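Local atomic coordinates of proto-oncogene tyrosine-protein kinase receptor Ret (Danio rerio, PDB entry 7AMK), a protein that is a receptor tyrosine kinase whose extracellular cadherin-like domains probably take part in recognising GDNF bound to GFR alpha 1. Residues Thr9-Val14 with Ser112-Thr117; Thr48-Ile53 with Lys83-Lys88; Gln377-Tyr382 with Leu436-Thr441; Ile399-Gln404 with Ala458-Asn463. The protein carries 4 engineered substitutions. All blocks are in the same frame, centred on the assembly; numbering follows the deposited sequence.

Four examples illustrate how the two ends of an elongated receptor fragment are each built from long-range contacts. From the N terminus, contact 1 joins strand 7-14 to the end of strand 106-114, closing a loop of 97 residues in the first cadherin-like domain. Contact 2 falls within that loop and packs two sheets against each other; the two meet where Phe113 lies against Trp50 and Leu85. The centres of contacts 1 and 3 lie about 95 Å apart. In the fourth domain contact 4 opens before contact 3 closes, so these cross, their centres about 25 Å apart: contact 3 holds a linking loop to the end of a strand of the three-stranded sheet, while contact 4 pairs two strands of the four-stranded sheet.

Contact 1 of 4, residues Thr9-Val14 with Ser112-Thr117; sequences TENIYV and SFINDT. With NAG (2-acetamido-2-deoxy-beta-D-glucopyranose), chain C.
Ile12 carries CG1 between its backbone N and carbonyl carbon (chi1 55°), whereas Phe113 turns CG away from its own N (chi1 -171°), and the two side chains meet at about a right angle on the inner face of a parallel strand pair. CD1 of the phenylalanine ring lies 4.0 Å from Ile12 CG1. One step round the ring, Phe113 CE1 reaches Val14 CG2 at 3.8 Å, and the backbone N of Val14 sits at the ring edge, in its plane. Asn11, Tyr13, Ser112 and Ile114 point to the other face. There Tyr13 and Ile114 run side by side in the same direction, with Ile114 CD1 3.4 Å from Tyr13 CE1, and the carbonyl O of Asp116 approaches the tyrosine ring in plane at its edge.

Backbone bonds set the register. Ser112 N donates to Glu10 O at 2.8 Å. Ile12 N in turn donates to Ser112 O, and Ile114 N meets Ile12 O almost head-on at 3.0 Å. A water also links Glu10 O with Ser112 OG. Parallel pairing of the first and last strands is a recognised feature of cadherin-like sandwiches. The chain then turns a corner through an inverse gamma turn centred on Asn115, whose ND2 is bonded to C1 of an N-acetylglucosamine; past the turn, Asp116 O takes only a weak bond from Val14 N. Because the three straight bonds join main-chain atoms, the register they fix does not depend directly on side-chain identity, while Ile12 and Phe113 pack on the face where both touch Leu85.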
# COMPACT_ATOMS: atom_id res chain seq x y z
N THR A 9 -21.93 -0.30 48.50
CA THR A 9 -21.34 -1.15 49.52
C THR A 9 -21.59 -0.54 50.89
O THR A 9 -21.76 0.67 51.03
CB THR A 9 -19.82 -1.37 49.31
OG1 THR A 9 -19.11 -0.12 49.45
CG2 THR A 9 -19.57 -1.92 47.93
N GLU A 10 -21.62 -1.41 51.89
CA GLU A 10 -21.71 -0.98 53.28
C GLU A 10 -21.44 -2.18 54.16
O GLU A 10 -21.45 -3.33 53.71
CB GLU A 10 -23.07 -0.36 53.60
CG GLU A 10 -23.08 1.18 53.64
CD GLU A 10 -22.23 1.77 54.79
OE1 GLU A 10 -21.61 1.01 55.58
OE2 GLU A 10 -22.19 3.01 54.89
N ASN A 11 -21.16 -1.89 55.43
CA ASN A 11 -21.02 -2.90 56.46
C ASN A 11 -22.30 -2.98 57.27
O ASN A 11 -22.99 -1.97 57.47
CB ASN A 11 -19.84 -2.57 57.38
CG ASN A 11 -18.57 -2.30 56.62
OD1 ASN A 11 -18.20 -3.07 55.74
ND2 ASN A 11 -17.92 -1.19 56.93
N ILE A 12 -22.62 -4.18 57.72
CA ILE A 12 -23.72 -4.39 58.65
C ILE A 12 -23.16 -5.21 59.80
O ILE A 12 -22.23 -6.01 59.64
CB ILE A 12 -24.94 -5.09 57.99
CG1 ILE A 12 -24.54 -6.40 57.33
CG2 ILE A 12 -25.64 -4.16 57.00
CD1 ILE A 12 -25.72 -7.16 56.71
N TYR A 13 -23.75 -5.01 60.97
CA TYR A 13 -23.24 -5.59 62.20
C TYR A 13 -24.31 -6.41 62.89
O TYR A 13 -25.51 -6.14 62.74
CB TYR A 13 -22.74 -4.50 63.16
CG TYR A 13 -21.62 -3.70 62.59
CD1 TYR A 13 -20.31 -4.10 62.79
CD2 TYR A 13 -21.86 -2.54 61.86
CE1 TYR A 13 -19.26 -3.37 62.27
CE2 TYR A 13 -20.81 -1.80 61.34
CZ TYR A 13 -19.51 -2.22 61.55
OH TYR A 13 -18.45 -1.52 61.05
N VAL A 14 -23.86 -7.41 63.66
CA VAL A 14 -24.72 -8.08 64.63
C VAL A 14 -25.28 -7.03 65.59
O VAL A 14 -24.58 -6.09 65.99
CB VAL A 14 -23.94 -9.18 65.38
CG1 VAL A 14 -24.84 -9.96 66.38
CG2 VAL A 14 -23.28 -10.14 64.39
N SER A 112 -21.18 -6.10 53.63
CA SER A 112 -20.19 -6.89 54.35
C SER A 112 -20.73 -7.09 55.75
O SER A 112 -20.90 -6.13 56.51
CB SER A 112 -18.83 -6.21 54.38
OG SER A 112 -18.28 -6.16 53.08
N PHE A 113 -21.02 -8.34 56.08
CA PHE A 113 -21.61 -8.70 57.35
C PHE A 113 -20.46 -9.04 58.28
O PHE A 113 -19.79 -10.06 58.11
CB PHE A 113 -22.59 -9.87 57.18
CG PHE A 113 -23.42 -10.17 58.38
CD1 PHE A 113 -23.28 -9.42 59.55
CD2 PHE A 113 -24.34 -11.21 58.37
CE1 PHE A 113 -24.05 -9.71 60.67
CE2 PHE A 113 -25.12 -11.50 59.49
CZ PHE A 113 -24.96 -10.76 60.64
N ILE A 114 -20.20 -8.16 59.24
CA ILE A 114 -19.11 -8.31 60.18
C ILE A 114 -19.64 -9.01 61.42
O ILE A 114 -20.66 -8.60 61.99
CB ILE A 114 -18.50 -6.94 60.54
CG1 ILE A 114 -18.07 -6.19 59.28
CG2 ILE A 114 -17.34 -7.11 61.53
CD1 ILE A 114 -17.67 -4.77 59.57
N ASN A 115 -18.95 -10.07 61.85
CA ASN A 115 -19.38 -10.89 62.98
C ASN A 115 -19.01 -10.21 64.30
O ASN A 115 -18.29 -10.74 65.14
CB ASN A 115 -18.74 -12.27 62.85
CG ASN A 115 -19.17 -13.25 63.94
OD1 ASN A 115 -20.29 -13.22 64.44
ND2 ASN A 115 -18.25 -14.13 64.32
N ASP A 116 -19.54 -9.00 64.49
CA ASP A 116 -19.33 -8.29 65.76
C ASP A 116 -20.41 -7.23 65.88
O ASP A 116 -21.12 -6.93 64.92
CB ASP A 116 -17.92 -7.69 65.83
CG ASP A 116 -17.56 -7.13 67.21
OD1 ASP A 116 -18.29 -7.35 68.20
OD2 ASP A 116 -16.52 -6.44 67.30
N THR A 117 -20.55 -6.69 67.09
CA THR A 117 -21.45 -5.56 67.29
C THR A 117 -20.82 -4.28 66.73
O THR A 117 -19.61 -4.20 66.48
CB THR A 117 -21.78 -5.39 68.78
OG1 THR A 117 -20.60 -5.54 69.58
CG2 THR A 117 -22.83 -6.41 69.23
C1 NAG C . -18.52 -15.11 65.32
C2 NAG C . -17.46 -16.20 65.32
C3 NAG C . -17.76 -17.24 66.39
C4 NAG C . -18.03 -16.59 67.74
C5 NAG C . -19.04 -15.45 67.60
C6 NAG C . -19.20 -14.67 68.88
C7 NAG C . -16.47 -16.47 63.08
C8 NAG C . -16.51 -17.25 61.80
N2 NAG C . -17.35 -16.84 64.01
O3 NAG C . -16.65 -18.12 66.47
O4 NAG C . -18.59 -17.55 68.62
O5 NAG C . -18.61 -14.52 66.60
O6 NAG C . -18.09 -13.80 69.08
O7 NAG C . -15.69 -15.53 63.26
O HOH W 1 -19.30 -4.18 51.40

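Contact 2 of 4, residues Thr48-Ile53 with Lys83-Lys88; sequences TSWFHI and KDLTLK. With NAG (2-acetamido-2-deoxy-beta-D-glucopyranose), chain O.
Phe51 and Leu87 meet between the two sheets of a cadherin-like beta sandwich, strand 51-53 belonging to the three-stranded sheet and strand 83-92 to the four-stranded one. No hydrogen bond joins the segments, which meet through side-chain packing.

The CH-pi contact comes first. Phe51 holds CG anti to its carbonyl carbon (chi1 -55°), which puts the ring against Leu87, whose CD1 stands 3.9 Å from the ring centroid, 18° off the normal. Trp50 CB lies over the opposite face, near the rim, so the ring has a carbon on each face. With an alanine here the ring is gone, which would probably open a gap between Leu87 and Trp50 and leave Leu87 CD1 without the ring face it rests on.

Other apolar contacts flank it. CD2 of Leu85 touches the rim of Phe51 at CZ, 4.0 Å away, and also lies 3.8 Å from CZ3 of Trp50, whose side chain Leu85 crosses at about a right angle. Leu87 and Thr48 lie alongside each other pointing opposite ways, with Leu87 CD2 3.8 Å from Thr48 CG2.

The polar bonds do not cross between the segments. Thr48 OG1 is bonded to the carbonyl O of Ser42, while the 3-10 turn is closed where Phe51 N donates to Thr48 O at 3.0 Å.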
# COMPACT_ATOMS: atom_id res chain seq x y z
N THR A 48 -32.31 -12.06 51.66
CA THR A 48 -32.91 -10.87 51.09
C THR A 48 -34.10 -10.42 51.92
O THR A 48 -34.38 -9.21 52.00
CB THR A 48 -33.31 -11.11 49.64
OG1 THR A 48 -32.21 -11.68 48.93
CG2 THR A 48 -33.69 -9.79 48.97
N SER A 49 -34.79 -11.35 52.58
CA SER A 49 -35.89 -10.97 53.46
C SER A 49 -35.44 -10.40 54.79
O SER A 49 -36.30 -10.09 55.62
CB SER A 49 -36.81 -12.16 53.68
OG SER A 49 -37.64 -12.31 52.54
N TRP A 50 -34.12 -10.28 55.03
CA TRP A 50 -33.61 -9.41 56.09
C TRP A 50 -33.74 -7.93 55.75
O TRP A 50 -33.42 -7.09 56.60
CB TRP A 50 -32.13 -9.69 56.37
CG TRP A 50 -31.77 -11.11 56.67
CD1 TRP A 50 -32.62 -12.17 56.81
CD2 TRP A 50 -30.45 -11.64 56.87
NE1 TRP A 50 -31.91 -13.31 57.08
CE2 TRP A 50 -30.58 -13.02 57.12
CE3 TRP A 50 -29.16 -11.07 56.86
CZ2 TRP A 50 -29.49 -13.84 57.36
CZ3 TRP A 50 -28.08 -11.89 57.10
CH2 TRP A 50 -28.25 -13.26 57.34
N PHE A 51 -34.14 -7.57 54.54
CA PHE A 51 -34.03 -6.19 54.10
C PHE A 51 -35.34 -5.73 53.47
O PHE A 51 -36.15 -6.53 53.01
CB PHE A 51 -32.87 -6.02 53.10
CG PHE A 51 -31.55 -6.51 53.61
CD1 PHE A 51 -30.75 -5.70 54.39
CD2 PHE A 51 -31.12 -7.79 53.32
CE1 PHE A 51 -29.53 -6.15 54.87
CE2 PHE A 51 -29.90 -8.24 53.79
CZ PHE A 51 -29.11 -7.43 54.56
N HIS A 52 -35.52 -4.41 53.45
CA HIS A 52 -36.68 -3.79 52.84
C HIS A 52 -36.24 -2.50 52.17
O HIS A 52 -35.50 -1.73 52.78
CB HIS A 52 -37.76 -3.53 53.89
CG HIS A 52 -38.81 -2.55 53.46
ND1 HIS A 52 -39.90 -2.90 52.69
CD2 HIS A 52 -38.94 -1.22 53.71
CE1 HIS A 52 -40.65 -1.83 52.47
NE2 HIS A 52 -40.09 -0.80 53.08
N ILE A 53 -36.65 -2.27 50.92
CA ILE A 53 -36.34 -1.04 50.21
C ILE A 53 -37.62 -0.24 50.04
O ILE A 53 -38.67 -0.80 49.70
CB ILE A 53 -35.63 -1.28 48.85
CG1 ILE A 53 -34.78 -0.05 48.46
CG2 ILE A 53 -36.64 -1.61 47.73
CD1 ILE A 53 -34.01 -0.20 47.13
N LYS A 83 -18.57 -11.65 56.08
CA LYS A 83 -19.24 -12.37 55.00
C LYS A 83 -19.96 -11.36 54.11
O LYS A 83 -20.82 -10.61 54.58
CB LYS A 83 -20.22 -13.41 55.53
CG LYS A 83 -19.57 -14.60 56.20
CD LYS A 83 -20.60 -15.53 56.80
CE LYS A 83 -19.96 -16.80 57.32
NZ LYS A 83 -20.94 -17.65 58.03
N ASP A 84 -19.61 -11.35 52.84
CA ASP A 84 -20.22 -10.42 51.91
C ASP A 84 -21.60 -10.91 51.50
O ASP A 84 -21.80 -12.10 51.24
CB ASP A 84 -19.32 -10.25 50.69
CG ASP A 84 -18.10 -9.42 51.00
OD1 ASP A 84 -17.62 -9.46 52.16
OD2 ASP A 84 -17.63 -8.71 50.08
N LEU A 85 -22.56 -9.98 51.48
CA LEU A 85 -23.91 -10.24 51.00
C LEU A 85 -24.11 -9.38 49.77
O LEU A 85 -23.83 -8.18 49.80
CB LEU A 85 -24.97 -9.87 52.05
CG LEU A 85 -25.22 -10.81 53.22
CD1 LEU A 85 -23.94 -11.09 53.95
CD2 LEU A 85 -26.27 -10.25 54.17
N THR A 86 -24.59 -9.99 48.69
CA THR A 86 -24.86 -9.27 47.46
C THR A 86 -26.37 -9.24 47.22
O THR A 86 -26.98 -10.29 47.00
CB THR A 86 -24.12 -9.89 46.28
OG1 THR A 86 -22.72 -9.85 46.55
CG2 THR A 86 -24.39 -9.10 45.03
N LEU A 87 -26.95 -8.05 47.28
CA LEU A 87 -28.36 -7.80 46.97
C LEU A 87 -28.50 -7.19 45.58
O LEU A 87 -27.62 -6.47 45.11
CB LEU A 87 -28.98 -6.84 47.98
CG LEU A 87 -29.16 -7.34 49.41
CD1 LEU A 87 -29.52 -6.18 50.32
CD2 LEU A 87 -30.22 -8.43 49.43
N LYS A 88 -29.63 -7.45 44.96
CA LYS A 88 -29.98 -6.88 43.67
C LYS A 88 -31.18 -5.96 43.87
O LYS A 88 -32.21 -6.37 44.42
CB LYS A 88 -30.28 -7.97 42.63
CG LYS A 88 -29.04 -8.55 41.98
CD LYS A 88 -28.15 -7.43 41.44
C1 NAG O . -39.59 -8.92 56.66
C2 NAG O . -40.40 -8.93 55.38
C3 NAG O . -41.76 -9.57 55.64
C4 NAG O . -41.58 -10.97 56.22
C5 NAG O . -40.66 -10.96 57.45
C6 NAG O . -40.27 -12.36 57.88
C7 NAG O . -39.94 -7.18 53.72
C8 NAG O . -40.21 -5.76 53.30
N2 NAG O . -40.56 -7.59 54.83
O3 NAG O . -42.49 -9.63 54.42
O4 NAG O . -42.84 -11.51 56.59
O5 NAG O . -39.43 -10.28 57.15
O6 NAG O . -40.06 -12.46 59.29
O7 NAG O . -39.18 -7.91 53.09

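Contact 3 of 4, residues Gln377-Tyr382 with Leu436-Thr441; sequences QKATTY and LYVNDT. With NAG (2-acetamido-2-deoxy-beta-D-glucopyranose), chain G; FUC (alpha-L-fucopyranose), chain B.
Thr381 OG1 donates to the carbonyl O of Asn439 at 3.1 Å, arriving 24° from the carbonyl plane. The threonine sets this up with OG1 anti to its carbonyl carbon (chi1 -67°), an arrangement that also sends CG2 over the centre of the neighbouring Tyr382 ring, 3.4 Å above its plane. One residue on, Tyr382 N donates to Val438 O at 3.1 Å; this donor stands 46° above the carbonyl plane and so does not follow a lone pair. Two consecutive residues of the loop thus grip two consecutive carbonyls at and just beyond the end of strand 433-438. A valine in place of Thr381 removes the hydroxyl, which would probably cost Asn439 O its bond from the loop and leave Tyr382 N as the remaining hydrogen bond between the two segments.

The loop carries the chain from strand 371-375 in one sheet of the fourth cadherin-like domain to strand 384-388 in the other, where strand 384-388 pairs with strand 433-438. Further contacts are made by methyl groups: Ala379 CB rests 4.1 Å from Thr441 CG2, which also approaches Ala379 O at 3.7 Å. That same threonine methyl lies 3.6 Å from Thr381 OG1, the two threonine side chains crossing at about a right angle. At the far end CD2 of Tyr437 comes to the edge of the Tyr382 ring, near its plane. Tyr437 OH has a weak bond to Ser424 OG. Asn439 ND2 is bonded to C1 of an N-acetylglucosamine that carries a fucose on O6.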
# COMPACT_ATOMS: atom_id res chain seq x y z
N GLN A 377 30.31 -10.52 -25.54
CA GLN A 377 31.02 -11.53 -24.76
C GLN A 377 30.60 -12.93 -25.20
O GLN A 377 29.47 -13.13 -25.68
CB GLN A 377 30.76 -11.34 -23.26
N LYS A 378 31.52 -13.89 -25.06
CA LYS A 378 31.22 -15.28 -25.35
C LYS A 378 30.06 -15.76 -24.49
O LYS A 378 30.10 -15.66 -23.26
CB LYS A 378 32.46 -16.16 -25.11
N ALA A 379 29.02 -16.27 -25.15
CA ALA A 379 27.78 -16.57 -24.45
C ALA A 379 28.00 -17.64 -23.38
O ALA A 379 28.69 -18.63 -23.60
CB ALA A 379 26.71 -17.04 -25.44
N THR A 380 27.40 -17.41 -22.21
CA THR A 380 27.40 -18.34 -21.08
C THR A 380 25.96 -18.69 -20.75
O THR A 380 25.17 -17.81 -20.39
CB THR A 380 28.10 -17.72 -19.87
OG1 THR A 380 29.46 -17.42 -20.21
CG2 THR A 380 28.06 -18.67 -18.67
N THR A 381 25.62 -19.98 -20.87
CA THR A 381 24.26 -20.44 -20.65
C THR A 381 23.63 -19.79 -19.41
O THR A 381 24.22 -19.81 -18.33
CB THR A 381 24.25 -21.97 -20.50
OG1 THR A 381 24.61 -22.57 -21.75
CG2 THR A 381 22.88 -22.47 -20.09
N TYR A 382 22.45 -19.22 -19.60
CA TYR A 382 21.58 -18.63 -18.58
C TYR A 382 21.92 -17.17 -18.29
O TYR A 382 21.26 -16.56 -17.43
CB TYR A 382 21.58 -19.42 -17.26
CG TYR A 382 21.03 -20.82 -17.41
CD1 TYR A 382 20.07 -21.11 -18.37
CD2 TYR A 382 21.47 -21.84 -16.59
CE1 TYR A 382 19.57 -22.40 -18.51
CE2 TYR A 382 20.98 -23.13 -16.72
CZ TYR A 382 20.03 -23.40 -17.69
OH TYR A 382 19.55 -24.69 -17.82
N LEU A 436 15.36 -11.88 -21.99
CA LEU A 436 16.11 -12.69 -22.95
C LEU A 436 17.39 -13.22 -22.31
O LEU A 436 18.16 -12.47 -21.70
CB LEU A 436 16.44 -11.86 -24.19
CG LEU A 436 15.33 -11.83 -25.24
CD1 LEU A 436 14.17 -10.91 -24.84
CD2 LEU A 436 15.91 -11.46 -26.60
N TYR A 437 17.63 -14.52 -22.47
CA TYR A 437 18.83 -15.14 -21.93
C TYR A 437 19.33 -16.16 -22.93
O TYR A 437 18.60 -16.60 -23.83
CB TYR A 437 18.57 -15.79 -20.57
CG TYR A 437 17.49 -16.84 -20.61
CD1 TYR A 437 16.15 -16.49 -20.74
CD2 TYR A 437 17.80 -18.20 -20.52
CE1 TYR A 437 15.15 -17.45 -20.78
CE2 TYR A 437 16.80 -19.17 -20.56
CZ TYR A 437 15.48 -18.79 -20.69
OH TYR A 437 14.49 -19.76 -20.73
N VAL A 438 20.58 -16.55 -22.76
CA VAL A 438 21.17 -17.55 -23.64
C VAL A 438 20.70 -18.93 -23.21
O VAL A 438 20.44 -19.19 -22.02
CB VAL A 438 22.71 -17.45 -23.62
CG1 VAL A 438 23.16 -16.00 -23.77
CG2 VAL A 438 23.25 -18.03 -22.34
N ASN A 439 20.58 -19.83 -24.18
CA ASN A 439 20.17 -21.19 -23.88
C ASN A 439 21.24 -22.18 -24.34
O ASN A 439 22.05 -22.62 -23.53
CB ASN A 439 18.81 -21.48 -24.54
CG ASN A 439 18.43 -22.95 -24.48
OD1 ASN A 439 18.84 -23.68 -23.58
ND2 ASN A 439 17.64 -23.38 -25.47
N ASP A 440 21.25 -22.52 -25.63
CA ASP A 440 22.21 -23.47 -26.18
C ASP A 440 23.34 -22.70 -26.84
O ASP A 440 23.13 -22.02 -27.85
CB ASP A 440 21.54 -24.41 -27.19
CG ASP A 440 22.47 -25.54 -27.65
OD1 ASP A 440 23.71 -25.37 -27.64
OD2 ASP A 440 21.96 -26.62 -28.03
N THR A 441 24.53 -22.81 -26.27
CA THR A 441 25.71 -22.16 -26.84
C THR A 441 26.39 -23.02 -27.90
O THR A 441 27.14 -22.47 -28.71
CB THR A 441 26.71 -21.83 -25.73
OG1 THR A 441 27.20 -23.05 -25.16
CG2 THR A 441 26.05 -20.99 -24.63
C1 NAG G . 17.19 -24.75 -25.59
C2 NAG G . 16.02 -24.84 -26.56
C3 NAG G . 15.59 -26.29 -26.76
C4 NAG G . 16.79 -27.16 -27.13
C5 NAG G . 17.93 -26.95 -26.14
C6 NAG G . 19.20 -27.67 -26.55
C7 NAG G . 14.62 -22.83 -26.59
C8 NAG G . 15.57 -22.32 -27.63
N2 NAG G . 14.89 -24.04 -26.10
O3 NAG G . 14.63 -26.32 -27.81
O4 NAG G . 16.43 -28.54 -27.08
O5 NAG G . 18.26 -25.56 -26.06
O6 NAG G . 20.30 -27.29 -25.73
O7 NAG G . 13.66 -22.16 -26.19
C1 FUC B . 20.11 -27.79 -24.39
C2 FUC B . 21.49 -28.23 -23.81
C3 FUC B . 22.40 -27.00 -23.54
C4 FUC B . 21.65 -25.94 -22.71
C5 FUC B . 20.33 -25.60 -23.42
C6 FUC B . 19.48 -24.54 -22.71
O2 FUC B . 22.16 -29.21 -24.62
O3 FUC B . 23.55 -27.40 -22.80
O4 FUC B . 21.39 -26.43 -21.39
O5 FUC B . 19.52 -26.79 -23.58

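Contact 4 of 4, residues Ile399-Gln404 with Ala458-Asn463; sequences IDVTYQ and AQEQQN
Ala458 places its CB between two side chains of the facing strand, Val401 and Tyr403, all three pointing to the same side of the sheet. CG1 of Val401 lies 3.7 Å from this methyl and CE2 of Tyr403 3.6 Å from it, the methyl meeting the tyrosine ring obliquely. The ring is anchored at its far end, where Tyr403 OH bonds to Asn432 O and Val390 N. On the opposite side Thr402 faces Gln459, and their backbones exchange two bonds: Thr402 N to Gln459 O at 3.0 Å, and Gln459 N to Thr402 O at 2.9 Å.

This is an antiparallel pair, its strand directions 157° apart, in which strand 401-407 forms an outer strand of the four-stranded sheet of cadherin-like domain 4. Where the pairing ends, Gln461 N donates to Asp400 O at 3.0 Å, and the two side chains cross obliquely, Asp400 OD2 coming beside Gln461 CG. The Ile399 and Glu460 side chains cross at about a right angle, CG2 of the first 4.1 Å from CG of the second. Beyond CG the glutamate bends (chi2 -85°), and Glu460 OE1 accepts Asn463 N at 2.7 Å on its syn side, somewhat out of the carboxylate plane.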
# COMPACT_ATOMS: atom_id res chain seq x y z
N ILE A 399 -2.44 -6.36 -14.57
CA ILE A 399 -2.48 -6.64 -16.00
C ILE A 399 -1.43 -7.71 -16.27
O ILE A 399 -0.23 -7.46 -16.08
CB ILE A 399 -2.19 -5.38 -16.84
CG1 ILE A 399 -3.14 -4.24 -16.44
CG2 ILE A 399 -2.28 -5.71 -18.32
CD1 ILE A 399 -2.74 -2.89 -16.97
N ASP A 400 -1.86 -8.88 -16.72
CA ASP A 400 -0.95 -9.99 -16.97
C ASP A 400 -0.63 -10.06 -18.46
O ASP A 400 -1.52 -10.31 -19.28
CB ASP A 400 -1.55 -11.30 -16.49
CG ASP A 400 -0.61 -12.47 -16.69
OD1 ASP A 400 0.57 -12.25 -17.04
OD2 ASP A 400 -1.06 -13.63 -16.49
N VAL A 401 0.63 -9.85 -18.81
CA VAL A 401 1.12 -9.97 -20.18
C VAL A 401 2.21 -11.03 -20.20
O VAL A 401 3.11 -11.01 -19.35
CB VAL A 401 1.63 -8.63 -20.72
CG1 VAL A 401 2.34 -8.82 -22.08
CG2 VAL A 401 0.48 -7.62 -20.84
N THR A 402 2.10 -11.97 -21.13
CA THR A 402 3.09 -13.02 -21.31
C THR A 402 3.79 -12.83 -22.65
O THR A 402 3.16 -12.43 -23.63
CB THR A 402 2.41 -14.38 -21.26
OG1 THR A 402 1.34 -14.39 -22.20
CG2 THR A 402 1.86 -14.64 -19.86
N TYR A 403 5.08 -13.09 -22.68
CA TYR A 403 5.91 -12.84 -23.85
C TYR A 403 6.41 -14.15 -24.44
O TYR A 403 6.68 -15.11 -23.71
CB TYR A 403 7.09 -11.93 -23.49
CG TYR A 403 6.67 -10.56 -22.98
CD1 TYR A 403 6.34 -10.37 -21.65
CD2 TYR A 403 6.58 -9.47 -23.84
CE1 TYR A 403 5.94 -9.13 -21.18
CE2 TYR A 403 6.17 -8.22 -23.38
CZ TYR A 403 5.86 -8.05 -22.05
OH TYR A 403 5.46 -6.82 -21.59
N GLN A 404 6.52 -14.20 -25.76
CA GLN A 404 7.00 -15.38 -26.46
C GLN A 404 7.90 -14.97 -27.62
O GLN A 404 7.71 -13.92 -28.24
CB GLN A 404 5.83 -16.23 -26.98
CG GLN A 404 5.71 -17.55 -26.27
N ALA A 458 3.71 -10.46 -27.42
CA ALA A 458 3.13 -10.26 -26.11
C ALA A 458 1.65 -10.56 -26.19
O ALA A 458 1.03 -10.34 -27.23
CB ALA A 458 3.36 -8.83 -25.61
N GLN A 459 1.08 -11.06 -25.10
CA GLN A 459 -0.33 -11.44 -25.04
C GLN A 459 -0.88 -11.01 -23.69
O GLN A 459 -0.43 -11.50 -22.65
CB GLN A 459 -0.51 -12.96 -25.26
CG GLN A 459 -1.96 -13.45 -25.05
CD GLN A 459 -2.21 -14.93 -25.41
OE1 GLN A 459 -1.37 -15.60 -26.02
NE2 GLN A 459 -3.37 -15.43 -25.02
N GLU A 460 -1.86 -10.10 -23.71
CA GLU A 460 -2.63 -9.78 -22.51
C GLU A 460 -3.61 -10.92 -22.25
O GLU A 460 -4.23 -11.44 -23.18
CB GLU A 460 -3.36 -8.45 -22.71
CG GLU A 460 -3.91 -7.81 -21.43
CD GLU A 460 -5.29 -8.34 -21.05
OE1 GLU A 460 -6.13 -8.53 -21.96
OE2 GLU A 460 -5.54 -8.54 -19.84
N GLN A 461 -3.74 -11.33 -20.99
CA GLN A 461 -4.42 -12.60 -20.70
C GLN A 461 -5.94 -12.45 -20.68
O GLN A 461 -6.66 -13.24 -21.30
CB GLN A 461 -3.92 -13.19 -19.38
CG GLN A 461 -2.53 -13.82 -19.46
CD GLN A 461 -2.29 -14.60 -20.75
OE1 GLN A 461 -1.77 -14.06 -21.72
NE2 GLN A 461 -2.64 -15.89 -20.75
N GLN A 462 -6.46 -11.45 -19.97
CA GLN A 462 -7.91 -11.33 -19.82
C GLN A 462 -8.62 -11.22 -21.17
O GLN A 462 -9.67 -11.85 -21.37
CB GLN A 462 -8.24 -10.14 -18.94
CG GLN A 462 -9.72 -9.84 -18.90
CD GLN A 462 -10.12 -9.00 -17.71
OE1 GLN A 462 -9.29 -8.67 -16.86
NE2 GLN A 462 -11.40 -8.66 -17.64
N ASN A 463 -8.10 -10.42 -22.09
CA ASN A 463 -8.77 -10.20 -23.37
C ASN A 463 -8.08 -10.88 -24.55
O ASN A 463 -8.62 -10.85 -25.66
CB ASN A 463 -8.89 -8.70 -23.68
CG ASN A 463 -9.62 -7.96 -22.59
OD1 ASN A 463 -9.01 -7.57 -21.59
ND2 ASN A 463 -10.91 -7.75 -22.77